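Local structure of (R)-specific secondary-alkylsulfatase (Pseudomonas sp., 4AXH) at residues R274-Q285 with D295-F303; R545-F553 with K611-A619. The protein catalyses the zinc-dependent, enantioselective hydrolysis of secondary alkyl sulfates with strict inversion of configuration, yielding (S)-alcohols and leaving the nonreacted enantiomer as its sulfate ester. All blocks are in the same frame, centred on the assembly; numbering follows the deposited sequence.

Interaction 1: residues R274-Q285 with D295-F303; sequences RHTVDGVELEFQ and DMNIYLPQF
Phe284 and Ile298 form a non-hydrogen-bonded pair, their CA atoms 4.6 Å apart, within the antiparallel hairpin of strands 280-286 and 296-300. This hairpin belongs to one of the two sheets of the metallo-beta-lactamase sandwich. The two side chains lie side by side and point the same way; Ile298 CG1 meets Phe284 CD1 at 3.6 Å, at the edge of the ring. Met296 runs beside the same ring with its chain extended beyond CG. Its SD is 4.9 Å from the centroid of the Phe284 ring and 47° off the ring normal, an oblique Met-aromatic contact. Phe205, Val176 and Ile268, all from the other sheet, also pack on this apolar face, which identifies it as the inward one.

The opposite face carries Glu283 with Tyr299 and Gln285 with Asn297, both hydrogen-bonded pairs. Beyond their reciprocal backbone bonds, Asn297 ND2 donates to Gln285 OE1 at 2.9 Å. The acceptor lies in the Asn297 amide plane, whereas the donor stands well above the Gln285 carbonyl plane, the two amides being turned 62° apart. Asn297 OD1 takes a bond from Asn311 ND2, so both ends of this amide are held. Tyr299 stacks on Tyr344 of helix 330-344 and its OH bonds to the backbone O of Arg347, placing this face against the helical layer.

At the far end of the hairpin, Arg274 joins the carboxylates of Glu281 and Glu283 in a salt-bridge network, its guanidinium edge against Pro301 CG. Gln302 uses both ends of its amide on Glu281. The carboxylate and amide planes are 84° apart, and Gln302 NE2 reaches Glu281 OE2 at 3.2 Å on the anti side. Gln302 OE1 accepts Glu281 N at 3.2 Å, the donor standing above the carbonyl plane.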
# COMPACT_ATOMS: atom_id res chain seq x y z
N ARG A 274 -27.93 15.75 7.09
CA ARG A 274 -28.61 16.95 6.60
C ARG A 274 -28.42 18.06 7.62
O ARG A 274 -28.56 17.81 8.83
CB ARG A 274 -30.11 16.67 6.39
CG ARG A 274 -30.42 15.81 5.18
CD ARG A 274 -31.86 16.01 4.75
NE ARG A 274 -32.11 17.41 4.41
CZ ARG A 274 -32.06 17.92 3.18
NH1 ARG A 274 -31.81 17.13 2.14
NH2 ARG A 274 -32.29 19.21 2.98
N HIS A 275 -28.07 19.27 7.16
CA HIS A 275 -27.86 20.45 8.02
C HIS A 275 -28.32 21.71 7.32
O HIS A 275 -28.13 21.86 6.11
CB HIS A 275 -26.40 20.65 8.42
CG HIS A 275 -25.91 19.62 9.36
ND1 HIS A 275 -26.01 19.78 10.71
CD2 HIS A 275 -25.28 18.44 9.10
CE1 HIS A 275 -25.48 18.70 11.24
NE2 HIS A 275 -25.01 17.87 10.31
N THR A 276 -28.88 22.62 8.09
CA THR A 276 -29.36 23.88 7.58
C THR A 276 -28.67 25.02 8.33
O THR A 276 -28.51 24.94 9.55
CB THR A 276 -30.91 23.88 7.38
OG1 THR A 276 -31.37 25.16 6.91
CG2 THR A 276 -31.66 23.45 8.63
N VAL A 277 -28.15 26.01 7.57
CA VAL A 277 -27.40 27.16 8.11
C VAL A 277 -27.64 28.38 7.23
O VAL A 277 -27.40 28.31 6.02
CB VAL A 277 -25.88 26.84 8.37
CG1 VAL A 277 -25.13 26.47 7.10
CG2 VAL A 277 -25.18 27.98 9.12
N ASP A 278 -28.17 29.47 7.80
CA ASP A 278 -28.49 30.71 7.08
C ASP A 278 -29.47 30.49 5.91
O ASP A 278 -29.38 31.13 4.86
CB ASP A 278 -27.22 31.48 6.67
CG ASP A 278 -27.44 32.98 6.54
OD1 ASP A 278 -28.27 33.54 7.30
OD2 ASP A 278 -26.76 33.61 5.70
N GLY A 279 -30.43 29.60 6.13
CA GLY A 279 -31.45 29.26 5.15
C GLY A 279 -30.88 28.56 3.94
O GLY A 279 -31.35 28.77 2.82
N VAL A 280 -29.83 27.74 4.16
CA VAL A 280 -29.13 26.98 3.14
C VAL A 280 -29.16 25.53 3.60
O VAL A 280 -28.68 25.23 4.70
CB VAL A 280 -27.68 27.50 2.89
CG1 VAL A 280 -26.93 26.60 1.92
CG2 VAL A 280 -27.69 28.93 2.37
N GLU A 281 -29.75 24.66 2.78
CA GLU A 281 -29.84 23.23 3.06
C GLU A 281 -28.59 22.57 2.49
O GLU A 281 -28.21 22.81 1.34
CB GLU A 281 -31.09 22.63 2.40
CG GLU A 281 -32.34 22.62 3.25
CD GLU A 281 -33.58 22.26 2.45
OE1 GLU A 281 -33.74 21.06 2.11
OE2 GLU A 281 -34.37 23.17 2.13
N LEU A 282 -27.95 21.74 3.33
CA LEU A 282 -26.73 21.00 3.01
C LEU A 282 -26.93 19.57 3.42
O LEU A 282 -27.26 19.30 4.57
CB LEU A 282 -25.50 21.56 3.77
CG LEU A 282 -25.32 23.07 3.86
CD1 LEU A 282 -24.46 23.44 5.03
CD2 LEU A 282 -24.74 23.62 2.59
N GLU A 283 -26.73 18.64 2.47
CA GLU A 283 -26.71 17.20 2.69
C GLU A 283 -25.27 16.82 2.37
O GLU A 283 -24.75 17.13 1.28
CB GLU A 283 -27.70 16.45 1.79
CG GLU A 283 -27.83 14.97 2.13
CD GLU A 283 -28.96 14.16 1.49
OE1 GLU A 283 -29.86 14.78 0.87
OE2 GLU A 283 -28.96 12.92 1.64
N PHE A 284 -24.60 16.23 3.35
CA PHE A 284 -23.24 15.75 3.27
C PHE A 284 -23.24 14.24 3.15
O PHE A 284 -23.99 13.56 3.86
CB PHE A 284 -22.48 16.15 4.56
CG PHE A 284 -22.49 17.64 4.92
CD1 PHE A 284 -21.70 18.55 4.23
CD2 PHE A 284 -23.23 18.11 6.00
CE1 PHE A 284 -21.68 19.90 4.56
CE2 PHE A 284 -23.21 19.46 6.35
CZ PHE A 284 -22.44 20.35 5.62
N GLN A 285 -22.39 13.70 2.27
CA GLN A 285 -22.22 12.25 2.06
C GLN A 285 -20.77 11.89 2.37
O GLN A 285 -19.89 12.28 1.61
CB GLN A 285 -22.56 11.84 0.62
CG GLN A 285 -22.19 10.38 0.30
CD GLN A 285 -22.06 10.04 -1.17
OE1 GLN A 285 -22.01 10.92 -2.06
NE2 GLN A 285 -21.95 8.74 -1.45
N ASP A 295 -13.07 12.75 4.07
CA ASP A 295 -13.62 13.23 2.80
C ASP A 295 -15.14 13.13 2.73
O ASP A 295 -15.74 12.28 3.37
CB ASP A 295 -13.00 12.35 1.68
CG ASP A 295 -13.18 12.74 0.24
OD1 ASP A 295 -13.42 13.94 -0.03
OD2 ASP A 295 -13.06 11.85 -0.62
N MET A 296 -15.76 13.97 1.89
CA MET A 296 -17.21 13.98 1.71
C MET A 296 -17.66 14.78 0.50
O MET A 296 -16.94 15.66 0.03
CB MET A 296 -17.94 14.48 2.99
CG MET A 296 -17.79 15.95 3.28
SD MET A 296 -18.37 16.30 4.93
CE MET A 296 -18.21 18.10 4.97
N ASN A 297 -18.89 14.50 0.05
CA ASN A 297 -19.55 15.24 -1.04
C ASN A 297 -20.64 16.11 -0.39
O ASN A 297 -21.07 15.86 0.73
CB ASN A 297 -20.18 14.29 -2.07
CG ASN A 297 -19.22 13.42 -2.81
OD1 ASN A 297 -18.13 13.85 -3.21
ND2 ASN A 297 -19.62 12.19 -3.08
N ILE A 298 -21.04 17.16 -1.06
CA ILE A 298 -22.03 18.08 -0.53
C ILE A 298 -23.12 18.29 -1.56
O ILE A 298 -22.85 18.80 -2.65
CB ILE A 298 -21.39 19.41 -0.04
CG1 ILE A 298 -20.24 19.16 0.95
CG2 ILE A 298 -22.46 20.36 0.58
CD1 ILE A 298 -18.92 19.33 0.39
N TYR A 299 -24.34 17.86 -1.25
CA TYR A 299 -25.47 18.06 -2.15
C TYR A 299 -26.27 19.27 -1.64
O TYR A 299 -26.31 19.54 -0.43
CB TYR A 299 -26.33 16.77 -2.29
CG TYR A 299 -27.61 16.93 -3.09
CD1 TYR A 299 -27.58 17.07 -4.47
CD2 TYR A 299 -28.85 16.86 -2.46
CE1 TYR A 299 -28.76 17.19 -5.21
CE2 TYR A 299 -30.04 16.95 -3.20
CZ TYR A 299 -29.99 17.13 -4.57
OH TYR A 299 -31.16 17.29 -5.26
N LEU A 300 -26.79 20.05 -2.56
CA LEU A 300 -27.58 21.23 -2.27
C LEU A 300 -29.00 20.97 -2.74
O LEU A 300 -29.32 21.24 -3.91
CB LEU A 300 -26.97 22.50 -2.89
CG LEU A 300 -25.57 22.82 -2.41
CD1 LEU A 300 -25.00 24.00 -3.16
CD2 LEU A 300 -25.55 23.05 -0.91
N PRO A 301 -29.85 20.40 -1.84
CA PRO A 301 -31.23 20.08 -2.25
C PRO A 301 -32.03 21.25 -2.82
O PRO A 301 -32.74 21.06 -3.80
CB PRO A 301 -31.86 19.41 -1.02
CG PRO A 301 -30.93 19.67 0.09
CD PRO A 301 -29.58 19.98 -0.45
N GLN A 302 -31.82 22.47 -2.29
CA GLN A 302 -32.50 23.69 -2.74
C GLN A 302 -32.11 24.10 -4.14
O GLN A 302 -32.93 24.67 -4.86
CB GLN A 302 -32.21 24.87 -1.80
CG GLN A 302 -32.73 24.72 -0.38
CD GLN A 302 -31.99 25.63 0.58
OE1 GLN A 302 -30.95 26.24 0.27
NE2 GLN A 302 -32.51 25.75 1.77
N PHE A 303 -30.85 23.84 -4.51
CA PHE A 303 -30.27 24.26 -5.79
C PHE A 303 -30.25 23.15 -6.84
O PHE A 303 -30.05 23.46 -8.03
CB PHE A 303 -28.84 24.76 -5.55
CG PHE A 303 -28.73 26.04 -4.77
CD1 PHE A 303 -28.74 26.03 -3.38
CD2 PHE A 303 -28.53 27.25 -5.42
CE1 PHE A 303 -28.64 27.22 -2.66
CE2 PHE A 303 -28.41 28.44 -4.70
CZ PHE A 303 -28.47 28.41 -3.32

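Interaction 2: residues R545-F553 with K611-A619; sequences RALTPDMFF and KPTLDQIAA
Lys611 sets CG anti to its backbone N (chi1 -166°) and then bends at chi2, which carries its ammonium group across to the loop ahead of helix 549-559. There Lys611 NZ donates to Arg545 O at 2.9 Å, in the carbonyl plane and on a lone pair. The side chain passes by Leu547 O on its way. A lysine at the first turn of its helix is thus bonded to the preceding loop of the other helix, and the acceptor is a backbone carbonyl.

Phe552 likewise has CG anti to its backbone N (chi1 168°), and Leu614 adopts the same first torsion; their side chains meet in the space between the helices. Leu614 CD1 lies 3.7 Å from Phe552 CE2. At the other flank of the ring, Ala618 CB comes within 3.6 Å of Phe552 CE1. Both methyl carbons approach obliquely, one helical turn apart on helix 611-618.

The two helices belong to the SCP2-like C-terminal domain and pack side by side against its sheet. Their short segments run nearly parallel, 23° apart, but with axes 11.8 Å from each other, a spacing that large side chains such as Phe552 and Leu614 bridge. Leu614 also touches Trp574 and Phe576 of strand 570-576, and Phe553 meets the Trp574 ring, so the apolar cluster continues down to the strands.

The start of helix 549-559 is fixed by Thr548 at the N-cap: its OG1 accepts from Met551 N at 3.3 Å while donating to Asp550 OD2. Ala546 and Met551 touch Val215 of helix 210-219 in the metallo-beta-lactamase part of the chain. The Phe553 ring has Phe552 CD2 over one face, 3.8 Å above its plane.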
# COMPACT_ATOMS: atom_id res chain seq x y z
N ARG A 545 2.65 23.81 14.07
CA ARG A 545 2.31 24.28 15.42
C ARG A 545 1.18 23.46 16.07
O ARG A 545 1.14 23.36 17.30
CB ARG A 545 2.02 25.81 15.45
CG ARG A 545 0.73 26.24 14.77
CD ARG A 545 0.47 27.75 14.86
NE ARG A 545 -0.61 28.07 15.81
CZ ARG A 545 -1.41 29.13 15.73
NH1 ARG A 545 -1.26 30.01 14.75
NH2 ARG A 545 -2.35 29.33 16.64
N ALA A 546 0.29 22.87 15.24
CA ALA A 546 -0.88 22.04 15.62
C ALA A 546 -0.52 20.61 16.01
O ALA A 546 -1.42 19.79 16.23
CB ALA A 546 -1.89 22.03 14.49
N LEU A 547 0.79 20.31 16.13
CA LEU A 547 1.28 18.98 16.47
C LEU A 547 1.18 18.65 17.94
O LEU A 547 1.70 19.38 18.79
CB LEU A 547 2.73 18.76 16.01
CG LEU A 547 3.00 18.61 14.53
CD1 LEU A 547 4.46 18.23 14.33
CD2 LEU A 547 2.14 17.50 13.89
N THR A 548 0.54 17.51 18.22
CA THR A 548 0.38 16.96 19.55
C THR A 548 1.75 16.42 19.99
O THR A 548 2.58 16.08 19.12
CB THR A 548 -0.66 15.82 19.53
OG1 THR A 548 -0.08 14.67 18.92
CG2 THR A 548 -1.96 16.20 18.83
N PRO A 549 2.02 16.30 21.31
CA PRO A 549 3.31 15.75 21.75
C PRO A 549 3.66 14.41 21.10
O PRO A 549 4.77 14.26 20.62
CB PRO A 549 3.14 15.63 23.26
CG PRO A 549 1.66 15.72 23.50
CD PRO A 549 1.17 16.64 22.46
N ASP A 550 2.68 13.46 21.03
CA ASP A 550 2.83 12.13 20.42
C ASP A 550 3.27 12.20 18.96
O ASP A 550 4.12 11.41 18.54
CB ASP A 550 1.54 11.31 20.57
CG ASP A 550 0.26 12.12 20.48
OD1 ASP A 550 -0.02 12.90 21.41
OD2 ASP A 550 -0.46 11.99 19.45
N MET A 551 2.72 13.17 18.20
CA MET A 551 3.07 13.40 16.81
C MET A 551 4.49 13.91 16.72
O MET A 551 5.28 13.42 15.90
CB MET A 551 2.11 14.40 16.16
CG MET A 551 0.86 13.75 15.65
SD MET A 551 -0.51 14.89 15.44
CE MET A 551 -1.90 13.71 15.55
N PHE A 552 4.84 14.87 17.61
CA PHE A 552 6.18 15.43 17.71
C PHE A 552 7.21 14.34 18.11
O PHE A 552 8.32 14.33 17.58
CB PHE A 552 6.19 16.62 18.67
CG PHE A 552 7.56 17.10 19.07
CD1 PHE A 552 8.34 17.85 18.19
CD2 PHE A 552 8.08 16.81 20.33
CE1 PHE A 552 9.62 18.28 18.56
CE2 PHE A 552 9.36 17.26 20.70
CZ PHE A 552 10.12 17.99 19.81
N PHE A 553 6.84 13.44 19.05
CA PHE A 553 7.77 12.39 19.47
C PHE A 553 8.04 11.32 18.41
O PHE A 553 9.16 10.81 18.32
CB PHE A 553 7.44 11.83 20.86
CG PHE A 553 7.66 12.83 21.98
CD1 PHE A 553 8.89 13.47 22.15
CD2 PHE A 553 6.64 13.11 22.89
CE1 PHE A 553 9.08 14.41 23.17
CE2 PHE A 553 6.84 14.03 23.92
CZ PHE A 553 8.05 14.68 24.04
N LYS A 611 2.72 22.60 26.23
CA LYS A 611 2.77 22.48 24.76
C LYS A 611 3.32 23.78 24.12
O LYS A 611 4.28 23.65 23.35
CB LYS A 611 1.41 22.07 24.15
CG LYS A 611 1.51 21.62 22.68
CD LYS A 611 0.44 22.27 21.80
CE LYS A 611 0.60 21.96 20.33
NZ LYS A 611 -0.54 22.49 19.52
N PRO A 612 2.84 25.02 24.47
CA PRO A 612 3.45 26.22 23.85
C PRO A 612 4.97 26.34 24.04
O PRO A 612 5.64 26.77 23.11
CB PRO A 612 2.66 27.39 24.46
CG PRO A 612 1.92 26.83 25.62
CD PRO A 612 1.72 25.38 25.36
N THR A 613 5.52 25.88 25.21
CA THR A 613 6.97 25.88 25.45
C THR A 613 7.65 24.80 24.62
O THR A 613 8.67 25.08 24.00
CB THR A 613 7.36 25.86 26.95
OG1 THR A 613 7.17 24.56 27.51
CG2 THR A 613 6.66 26.94 27.78
N LEU A 614 7.05 23.58 24.54
CA LEU A 614 7.57 22.47 23.71
C LEU A 614 7.66 22.94 22.28
O LEU A 614 8.68 22.69 21.63
CB LEU A 614 6.67 21.21 23.79
CG LEU A 614 7.09 19.99 22.94
CD1 LEU A 614 8.12 19.11 23.66
CD2 LEU A 614 5.89 19.16 22.54
N ASP A 615 6.62 23.66 21.81
CA ASP A 615 6.50 24.23 20.47
C ASP A 615 7.66 25.18 20.18
O ASP A 615 8.23 25.10 19.09
CB ASP A 615 5.14 24.95 20.29
CG ASP A 615 3.92 24.04 20.19
OD1 ASP A 615 3.99 23.01 19.47
OD2 ASP A 615 2.87 24.41 20.77
N GLN A 616 8.02 26.04 21.16
CA GLN A 616 9.13 27.00 21.05
C GLN A 616 10.48 26.30 20.89
O GLN A 616 11.30 26.76 20.10
CB GLN A 616 9.15 27.94 22.25
CG GLN A 616 8.18 29.10 22.13
CD GLN A 616 8.32 30.01 23.32
OE1 GLN A 616 9.22 30.85 23.39
NE2 GLN A 616 7.45 29.81 24.31
N ILE A 617 10.70 25.18 21.62
CA ILE A 617 11.92 24.37 21.54
C ILE A 617 11.95 23.62 20.20
O ILE A 617 13.01 23.50 19.60
CB ILE A 617 12.10 23.42 22.76
CG1 ILE A 617 12.13 24.21 24.08
CG2 ILE A 617 13.36 22.55 22.65
CD1 ILE A 617 11.44 23.52 25.22
N ALA A 618 10.77 23.12 19.75
CA ALA A 618 10.60 22.43 18.47
C ALA A 618 10.90 23.37 17.30
O ALA A 618 11.66 22.99 16.41
CB ALA A 618 9.19 21.87 18.34
N ALA A 619 10.36 24.62 17.36
CA ALA A 619 10.56 25.66 16.35
C ALA A 619 11.99 26.22 16.34
O ALA A 619 12.36 26.98 15.45
CB ALA A 619 9.56 26.78 16.57

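How the interactions relate
Interaction 1 lies in the catalytic metallo-beta-lactamase part and interaction 2 in the C-terminal SCP2-like part of the chain, with centres 36 Å and nearest atoms about 16 Å apart. The first holds strands 280-286 and 296-300 together, largely buried, 724 Å² in all, with the Asn297 side chain about 11 Å from a zinc ion. The second, partly buried with 358 Å², joins helix 611-618 to helix 549-559 and the loop before it, far from the zinc and sulfate sites. Repeated backbone bonds unite the strands, between an apolar face carrying Phe284 and Ile298 and a mixed one carrying Glu283, Gln285, Asn297 and Tyr299; in interaction 2 a single helix-lysine-to-loop-carbonyl bond borders an aromatic-aliphatic cluster.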